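Local coordinates for protein lysozyme, putative (PDB 2WAG) that probably hydrolyses the beta-1,4 linkages between N-acetylmuramic acid and N-acetylglucosamine in bacterial cell-wall peptidoglycan, as a family GH25 lysozyme, at residues Lys17-Ala22 and Lys39-Lys44; Asp79-Thr84 and Thr123-Val128. All blocks are in the same frame, centred on the assembly; numbering follows the deposited sequence.

Both contacts belong to the single family GH25 domain, a family of the TIM-barrel clan, and they come in series along the chain: both segments of contact 1 precede those of contact 2. Their centres are about 24 Å apart and their nearest atoms about 13 Å apart, so they do not meet. Contact 1 pairs strands 17-21 and 40-47 deep in the sheet, its centre about 7 Å from the centre of the chain. Contact 2 lies at the surface, its centre about 18 Å from that of the chain, where the start of helix 82-92 meets helix 119-137. Strand 69-75, next to strand 40-47 in the sheet, leads on to helix 82-92, so the two contacts represent the strand layer and the surrounding helix layer of one architecture.

Contact 1 (Lys17-Ala22 and Lys39-Lys44); sequences KGVDVA and KFAFIK
Five backbone hydrogen bonds join Lys17-Val21 to Lys39-Lys44; the axes of strand segments 17-21 and 40-44 run parallel, 4.6 Å apart and inclined by only 12°. The outermost bonds are short and straight, with Lys39 N reaching Lys17 O at 2.8 Å and Lys44 N reaching Val21 O at 2.8 Å. Between them, Val19 N and Val21 N donate to the carbonyls of Phe40 and Phe42, while Phe42 N returns to Val19 O. CA-H...O contacts add to the ladder, notably Asp20 CA to Phe42 O at 3.0 Å.

The aromatic contact is made by Phe40, whose ring lies flat over the backbone of Gly18. Gly18 CA stands 3.5 Å from the ring centroid, just 6° off the normal, a CH-pi contact over the centre of the face. With CG held between the backbone N and the carbonyl carbon (chi1 64°), the ring folds back across strand 17-21.

These are the first two strands of the barrel, joined through helix 30-34 in a beta-alpha-beta crossover. Phe40, Asp20 and Phe42 share the face where Phe182 meets both rings edge-to-face. On that face Asp20 OD1 is hydrogen-bonded by Gln184 and Asn204.

Aliphatic packing occupies the other face. Val19 CG2 touches Ala41 CB at 3.7 Å, and Val21 CG2 lies more loosely against Ile43 CG1. Helices 30-34 and 56-64 cover this layer through Trp30, Phe56 and Asn59. Just past strand 17-21, Ala22 CB rests on Lys44 CB at 3.8 Å; the extended lysine's NZ forms a salt bridge with Glu47 and a hydrogen bond to tag residue Ser3 O of the second subunit.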
ATOM      1  N   LYS A  17      19.143  -0.703  -8.351  1.00  8.60           N
ATOM      2  CA  LYS A  17      17.767  -1.020  -7.977  0.50  9.00           C
ATOM      3  C   LYS A  17      17.702  -2.351  -7.233  1.00  8.55           C
ATOM      4  O   LYS A  17      18.525  -3.239  -7.484  1.00  9.72           O
ATOM      5  CB  LYS A  17      16.919  -1.117  -9.261  0.50  9.34           C
ATOM      6  CG  LYS A  17      15.433  -1.364  -9.067  0.50 11.52           C
ATOM      7  CD  LYS A  17      14.634  -1.266 -10.396  0.50 12.68           C
ATOM      8  CE  LYS A  17      15.075  -2.296 -11.435  0.50 15.04           C
ATOM      9  NZ  LYS A  17      14.281  -2.159 -12.710  0.50 16.98           N
ATOM     10  N   GLY A  18      16.712  -2.519  -6.366  1.00  7.69           N
ATOM     11  CA  GLY A  18      16.559  -3.788  -5.659  1.00  7.60           C
ATOM     12  C   GLY A  18      15.201  -3.930  -5.031  1.00  7.21           C
ATOM     13  O   GLY A  18      14.401  -3.010  -5.057  1.00  8.91           O
ATOM     14  N   VAL A  19      14.958  -5.079  -4.460  1.00  7.62           N
ATOM     15  CA  VAL A  19      13.653  -5.374  -3.900  1.00  7.85           C
ATOM     16  C   VAL A  19      13.693  -5.579  -2.398  1.00  7.03           C
ATOM     17  O   VAL A  19      14.717  -5.770  -1.854  1.00  7.76           O
ATOM     18  CB  VAL A  19      13.075  -6.701  -4.523  1.00  8.47           C
ATOM     19  CG1 VAL A  19      13.058  -6.637  -6.057  1.00  9.96           C
ATOM     20  CG2 VAL A  19      13.868  -7.956  -4.037  1.00  9.27           C
ATOM     21  N   ASP A  20      12.510  -5.508  -1.786  1.00  7.19           N
ATOM     22  CA  ASP A  20      12.354  -6.024  -0.426  1.00  7.08           C
ATOM     23  C   ASP A  20      11.100  -6.868  -0.439  1.00  6.94           C
ATOM     24  O   ASP A  20      10.147  -6.521  -1.134  1.00  8.16           O
ATOM     25  CB  ASP A  20      12.338  -4.928   0.659  1.00  8.31           C
ATOM     26  CG  ASP A  20      11.165  -4.021   0.556  1.00  7.87           C
ATOM     27  OD1 ASP A  20      11.321  -2.992  -0.096  1.00  9.00           O
ATOM     28  OD2 ASP A  20      10.109  -4.331   1.125  1.00  9.77           O
ATOM     29  N   VAL A  21      11.139  -7.992   0.266  1.00  7.32           N
ATOM     30  CA  VAL A  21      10.043  -8.944   0.245  1.00  8.07           C
ATOM     31  C   VAL A  21       9.793  -9.544   1.614  1.00  7.68           C
ATOM     32  O   VAL A  21      10.689  -9.567   2.476  1.00  7.88           O
ATOM     33  CB  VAL A  21      10.302 -10.122  -0.752  1.00  8.00           C
ATOM     34  CG1 VAL A  21      10.535  -9.603  -2.165  1.00  9.40           C
ATOM     35  CG2 VAL A  21      11.453 -11.002  -0.275  1.00 10.01           C
ATOM     36  N   ALA A  22       8.577 -10.054   1.786  1.00  7.48           N
ATOM     37  CA  ALA A  22       8.180 -10.852   2.939  1.00  8.05           C
ATOM     38  C   ALA A  22       7.379 -12.025   2.402  1.00  8.96           C
ATOM     39  O   ALA A  22       7.247 -12.200   1.173  1.00  8.77           O
ATOM     40  CB  ALA A  22       7.352 -10.014   3.914  1.00  8.05           C
ATOM     41  N   LYS A  39      19.760  -5.600  -8.176  1.00  8.39           N
ATOM     42  CA  LYS A  39      21.101  -5.771  -7.627  1.00  9.41           C
ATOM     43  C   LYS A  39      21.126  -6.170  -6.174  1.00  8.46           C
ATOM     44  O   LYS A  39      22.168  -6.589  -5.663  1.00  9.79           O
ATOM     45  CB  LYS A  39      21.959  -4.533  -7.867  1.00 10.57           C
ATOM     46  CG  LYS A  39      22.331  -4.445  -9.341  1.00 14.49           C
ATOM     47  CD  LYS A  39      23.372  -3.420  -9.606  1.00 18.00           C
ATOM     48  CE  LYS A  39      23.586  -3.307 -11.092  1.00 18.71           C
ATOM     49  NZ  LYS A  39      24.280  -4.510 -11.619  1.00 19.73           N
ATOM     50  N   PHE A  40      19.997  -6.016  -5.493  1.00  8.31           N
ATOM     51  CA  PHE A  40      19.947  -6.325  -4.069  1.00  8.37           C
ATOM     52  C   PHE A  40      18.557  -6.747  -3.666  1.00  8.14           C
ATOM     53  O   PHE A  40      17.570  -6.470  -4.361  1.00  8.62           O
ATOM     54  CB  PHE A  40      20.447  -5.156  -3.184  1.00  8.80           C
ATOM     55  CG  PHE A  40      19.604  -3.891  -3.254  1.00  8.11           C
ATOM     56  CD1 PHE A  40      18.552  -3.683  -2.377  1.00  9.14           C
ATOM     57  CD2 PHE A  40      19.934  -2.878  -4.146  1.00  8.61           C
ATOM     58  CE1 PHE A  40      17.794  -2.494  -2.433  1.00  9.37           C
ATOM     59  CE2 PHE A  40      19.207  -1.693  -4.214  1.00  8.38           C
ATOM     60  CZ  PHE A  40      18.122  -1.499  -3.350  1.00  8.88           C
ATOM     61  N   ALA A  41      18.493  -7.388  -2.514  1.00  8.41           N
ATOM     62  CA  ALA A  41      17.265  -7.788  -1.874  1.00  8.47           C
ATOM     63  C   ALA A  41      17.386  -7.634  -0.359  1.00  8.18           C
ATOM     64  O   ALA A  41      18.345  -8.006   0.191  1.00  9.13           O
ATOM     65  CB  ALA A  41      16.887  -9.153  -2.250  1.00 10.08           C
ATOM     66  N   PHE A  42      16.372  -7.075   0.254  1.00  7.55           N
ATOM     67  CA  PHE A  42      16.211  -7.155   1.705  1.00  7.65           C
ATOM     68  C   PHE A  42      15.002  -8.040   1.993  1.00  7.31           C
ATOM     69  O   PHE A  42      13.902  -7.780   1.491  1.00  8.85           O
ATOM     70  CB  PHE A  42      16.019  -5.765   2.313  1.00  7.13           C
ATOM     71  CG  PHE A  42      17.282  -4.932   2.351  1.00  7.79           C
ATOM     72  CD1 PHE A  42      18.283  -5.210   3.278  1.00  8.30           C
ATOM     73  CD2 PHE A  42      17.472  -3.891   1.464  1.00  9.27           C
ATOM     74  CE1 PHE A  42      19.444  -4.443   3.326  1.00  8.49           C
ATOM     75  CE2 PHE A  42      18.645  -3.117   1.505  1.00  9.85           C
ATOM     76  CZ  PHE A  42      19.622  -3.404   2.436  1.00  8.92           C
ATOM     77  N   ILE A  43      15.215  -9.095   2.771  1.00  7.26           N
ATOM     78  CA  ILE A  43      14.219 -10.113   2.994  1.00  8.03           C
ATOM     79  C   ILE A  43      13.744 -10.061   4.431  1.00  7.35           C
ATOM     80  O   ILE A  43      14.559 -10.038   5.350  1.00  7.41           O
ATOM     81  CB  ILE A  43      14.842 -11.504   2.718  1.00  8.54           C
ATOM     82  CG1 ILE A  43      15.395 -11.596   1.288  1.00 10.08           C
ATOM     83  CG2 ILE A  43      13.844 -12.639   3.031  1.00  9.55           C
ATOM     84  CD1 ILE A  43      16.299 -12.784   1.103  1.00 10.92           C
ATOM     85  N   LYS A  44      12.431 -10.042   4.664  1.00  7.44           N
ATOM     86  CA  LYS A  44      11.944 -10.044   6.050  1.00  6.99           C
ATOM     87  C   LYS A  44      12.337 -11.342   6.750  1.00  7.27           C
ATOM     88  O   LYS A  44      12.057 -12.430   6.231  1.00  7.84           O
ATOM     89  CB  LYS A  44      10.432  -9.913   6.113  1.00  7.79           C
ATOM     90  CG  LYS A  44       9.963  -9.803   7.559  1.00  7.64           C
ATOM     91  CD  LYS A  44       8.446  -9.624   7.658  1.00  8.20           C
ATOM     92  CE  LYS A  44       8.005  -9.597   9.120  1.00  8.18           C
ATOM     93  NZ  LYS A  44       6.517  -9.506   9.213  1.00  8.77           N
TER

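Contact 2 (Asp79-Thr84 and Thr123-Val128); sequences DSKGET and TKELSV. With SO4 (sulfate ion), chain G.
Gly82, in the first turn of helix 82-92, brings its backbone up to helix 119-137 at Glu125, the two CA atoms only 4.2 Å apart and Gly82 CA making a CA-H...O contact of 3.3 Å to Glu125 O. Across this close approach the Glu125 carboxylate grips the helix start: Gly82 N donates to Glu125 OE1 at 2.8 Å in an almost straight bond (173° at the hydrogen). The donor meets the anti side of OE1, 22° out of the carboxylate plane. A bend at chi2 (-54°) curls the Glu125 chain back so that OE1 also comes beside Lys81 CA and CB. The Glu125 carboxylate probably gains from the partial positive charge at the start of helix 82-92, where Lys81 is the N-cap residue.

One turn beyond Glu125, Val128 presses CG1 against Glu83 N at 3.6 Å and, less closely, Glu83 CB. In the loop before the helix, Ser80, whose CB points away from helix 119-137, donates through OG to O4 of a sulfate ion at 2.7 Å; Ser77 and Ser49 also bind this ion, which is probably from the crystallisation liquor.

The two helices are neighbours in the outer layer of the barrel. On the inward side of helix 119-137, Leu126 packs against Ile104 and Val106 of strand 103-106, the strand that lies between the two helices in the chain.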
ATOM      1  N   ASP A  79       5.930  -3.050  21.321  1.00  9.94           N
ATOM      2  CA  ASP A  79       5.412  -3.686  22.530  1.00 11.88           C
ATOM      3  C   ASP A  79       6.296  -4.728  23.172  1.00 12.18           C
ATOM      4  O   ASP A  79       5.849  -5.421  24.085  1.00 14.55           O
ATOM      5  CB  ASP A  79       4.019  -4.228  22.257  1.00 13.53           C
ATOM      6  CG  ASP A  79       3.019  -3.105  22.155  1.00 16.46           C
ATOM      7  OD1 ASP A  79       2.781  -2.415  23.163  1.00 22.38           O
ATOM      8  OD2 ASP A  79       2.518  -2.848  21.049  1.00 23.32           O
ATOM      9  N   SER A  80       7.547  -4.838  22.726  1.00 11.60           N
ATOM     10  CA  SER A  80       8.517  -5.670  23.433  1.00 12.07           C
ATOM     11  C   SER A  80       9.879  -5.009  23.447  1.00 11.39           C
ATOM     12  O   SER A  80      10.138  -4.046  22.713  1.00 11.28           O
ATOM     13  CB  SER A  80       8.610  -7.064  22.835  1.00 12.51           C
ATOM     14  OG  SER A  80       8.968  -7.006  21.474  1.00 11.95           O
ATOM     15  N   LYS A  81      10.754  -5.501  24.313  1.00 12.18           N
ATOM     16  CA  LYS A  81      12.038  -4.829  24.505  1.00 13.16           C
ATOM     17  C   LYS A  81      12.958  -4.954  23.300  1.00 12.63           C
ATOM     18  O   LYS A  81      12.943  -5.958  22.594  1.00 12.54           O
ATOM     19  CB  LYS A  81      12.738  -5.371  25.750  1.00 15.19           C
ATOM     20  CG  LYS A  81      12.062  -4.974  27.066  1.00 18.12           C
ATOM     21  CD  LYS A  81      12.887  -5.431  28.256  1.00 23.80           C
ATOM     22  CE  LYS A  81      13.284  -6.893  28.099  1.00 25.75           C
ATOM     23  NZ  LYS A  81      12.181  -7.859  28.358  1.00 27.11           N
ATOM     24  N   GLY A  82      13.781  -3.934  23.114  1.00 12.06           N
ATOM     25  CA  GLY A  82      14.772  -3.951  22.036  1.00 11.51           C
ATOM     26  C   GLY A  82      15.703  -5.135  22.174  1.00 11.25           C
ATOM     27  O   GLY A  82      16.087  -5.758  21.198  1.00 12.23           O
ATOM     28  N   GLU A  83      16.087  -5.464  23.408  1.00 11.97           N
ATOM     29  CA  GLU A  83      17.045  -6.538  23.587  1.00 12.99           C
ATOM     30  C   GLU A  83      16.495  -7.864  23.075  1.00 12.18           C
ATOM     31  O   GLU A  83      17.181  -8.619  22.411  1.00 12.66           O
ATOM     32  CB  GLU A  83      17.447  -6.663  25.073  1.00 14.54           C
ATOM     33  CG  GLU A  83      18.374  -7.846  25.313  1.00 19.24           C
ATOM     34  CD  GLU A  83      18.617  -8.133  26.782  1.00 24.84           C
ATOM     35  OE1 GLU A  83      17.635  -8.236  27.556  1.00 29.14           O
ATOM     36  OE2 GLU A  83      19.800  -8.272  27.144  1.00 28.69           O
ATOM     37  N   THR A  84      15.227  -8.149  23.388  1.00 11.42           N
ATOM     38  CA  THR A  84      14.596  -9.377  22.954  0.50 10.75           C
ATOM     39  C   THR A  84      14.379  -9.407  21.433  1.00 10.97           C
ATOM     40  O   THR A  84      14.536 -10.431  20.789  1.00 11.08           O
ATOM     41  CB  THR A  84      13.283  -9.594  23.719  0.50 10.21           C
ATOM     42  OG1 THR A  84      12.445  -8.437  23.594  0.50 13.00           O
ATOM     43  CG2 THR A  84      13.606  -9.753  25.161  0.50  7.44           C
ATOM     44  N   THR A 123      13.134   5.469  21.376  1.00  9.70           N
ATOM     45  CA  THR A 123      14.583   5.653  21.450  1.00 10.17           C
ATOM     46  C   THR A 123      15.241   4.615  22.354  1.00  9.97           C
ATOM     47  O   THR A 123      16.274   4.065  22.024  1.00 10.24           O
ATOM     48  CB  THR A 123      14.925   7.071  21.901  1.00 10.61           C
ATOM     49  OG1 THR A 123      14.390   8.011  20.962  1.00 11.89           O
ATOM     50  CG2 THR A 123      16.450   7.263  22.023  1.00 11.51           C
ATOM     51  N   LYS A 124      14.633   4.340  23.511  1.00 10.06           N
ATOM     52  CA  LYS A 124      15.253   3.381  24.427  1.00 10.99           C
ATOM     53  C   LYS A 124      15.427   2.018  23.762  1.00 10.22           C
ATOM     54  O   LYS A 124      16.501   1.401  23.798  1.00 11.55           O
ATOM     55  CB  LYS A 124      14.402   3.165  25.697  1.00 12.29           C
ATOM     56  CG  LYS A 124      14.364   4.320  26.657  1.00 13.64           C
ATOM     57  CD  LYS A 124      13.522   3.926  27.890  1.00 20.23           C
ATOM     58  CE  LYS A 124      13.222   5.088  28.786  1.00 26.41           C
ATOM     59  NZ  LYS A 124      12.611   4.611  30.065  1.00 29.57           N
ATOM     60  N   GLU A 125      14.344   1.506  23.176  1.00 10.16           N
ATOM     61  CA  GLU A 125      14.358   0.136  22.714  1.00  9.79           C
ATOM     62  C   GLU A 125      15.077   0.002  21.371  1.00  9.67           C
ATOM     63  O   GLU A 125      15.836  -0.939  21.151  1.00 10.04           O
ATOM     64  CB  GLU A 125      12.931  -0.425  22.627  1.00 10.77           C
ATOM     65  CG  GLU A 125      12.147  -0.304  23.943  1.00 12.36           C
ATOM     66  CD  GLU A 125      12.855  -0.910  25.142  1.00 12.97           C
ATOM     67  OE1 GLU A 125      13.634  -1.864  24.976  1.00 13.14           O
ATOM     68  OE2 GLU A 125      12.571  -0.427  26.272  1.00 17.31           O
ATOM     69  N   LEU A 126      14.834   0.962  20.478  1.00  8.95           N
ATOM     70  CA  LEU A 126      15.491   0.906  19.176  1.00  9.86           C
ATOM     71  C   LEU A 126      17.021   1.069  19.341  1.00  8.67           C
ATOM     72  O   LEU A 126      17.804   0.436  18.635  1.00  9.42           O
ATOM     73  CB  LEU A 126      14.913   1.979  18.255  1.00 11.26           C
ATOM     74  CG  LEU A 126      15.316   1.969  16.786  1.00 11.53           C
ATOM     75  CD1 LEU A 126      14.986   0.625  16.166  1.00 12.01           C
ATOM     76  CD2 LEU A 126      14.497   3.059  16.105  1.00 13.62           C
ATOM     77  N   SER A 127      17.444   1.902  20.292  1.00  8.95           N
ATOM     78  CA  SER A 127      18.885   2.086  20.494  1.00  8.97           C
ATOM     79  C   SER A 127      19.569   0.823  20.987  1.00  9.36           C
ATOM     80  O   SER A 127      20.695   0.520  20.584  1.00  9.49           O
ATOM     81  CB  SER A 127      19.141   3.224  21.471  1.00  9.50           C
ATOM     82  OG  SER A 127      18.701   4.458  20.949  1.00 10.38           O
ATOM     83  N   VAL A 128      18.893   0.072  21.863  1.00  9.24           N
ATOM     84  CA  VAL A 128      19.426  -1.213  22.277  1.00 10.24           C
ATOM     85  C   VAL A 128      19.553  -2.167  21.074  1.00  9.42           C
ATOM     86  O   VAL A 128      20.567  -2.846  20.902  1.00 10.17           O
ATOM     87  CB  VAL A 128      18.575  -1.858  23.382  1.00 10.65           C
ATOM     88  CG1 VAL A 128      18.996  -3.302  23.591  1.00 13.54           C
ATOM     89  CG2 VAL A 128      18.668  -1.031  24.671  1.00 12.47           C
TER
HETATM   90  S   SO4 G1223       5.693  -8.451  20.321  1.00 13.82           S
HETATM   91  O1  SO4 G1223       4.873  -7.991  19.213  1.00 21.43           O
HETATM   92  O2  SO4 G1223       6.762  -9.424  20.127  1.00 21.63           O
HETATM   93  O3  SO4 G1223       4.985  -8.582  21.602  1.00 20.44           O
HETATM   94  O4  SO4 G1223       6.483  -7.220  20.557  1.00 20.26           O
HETATM   95  O   HOH W   1      15.807  -3.229  25.554  0.50 11.79           O
HETATM   96  O   HOH W   2      15.960  -4.102  25.558  0.50 12.90           O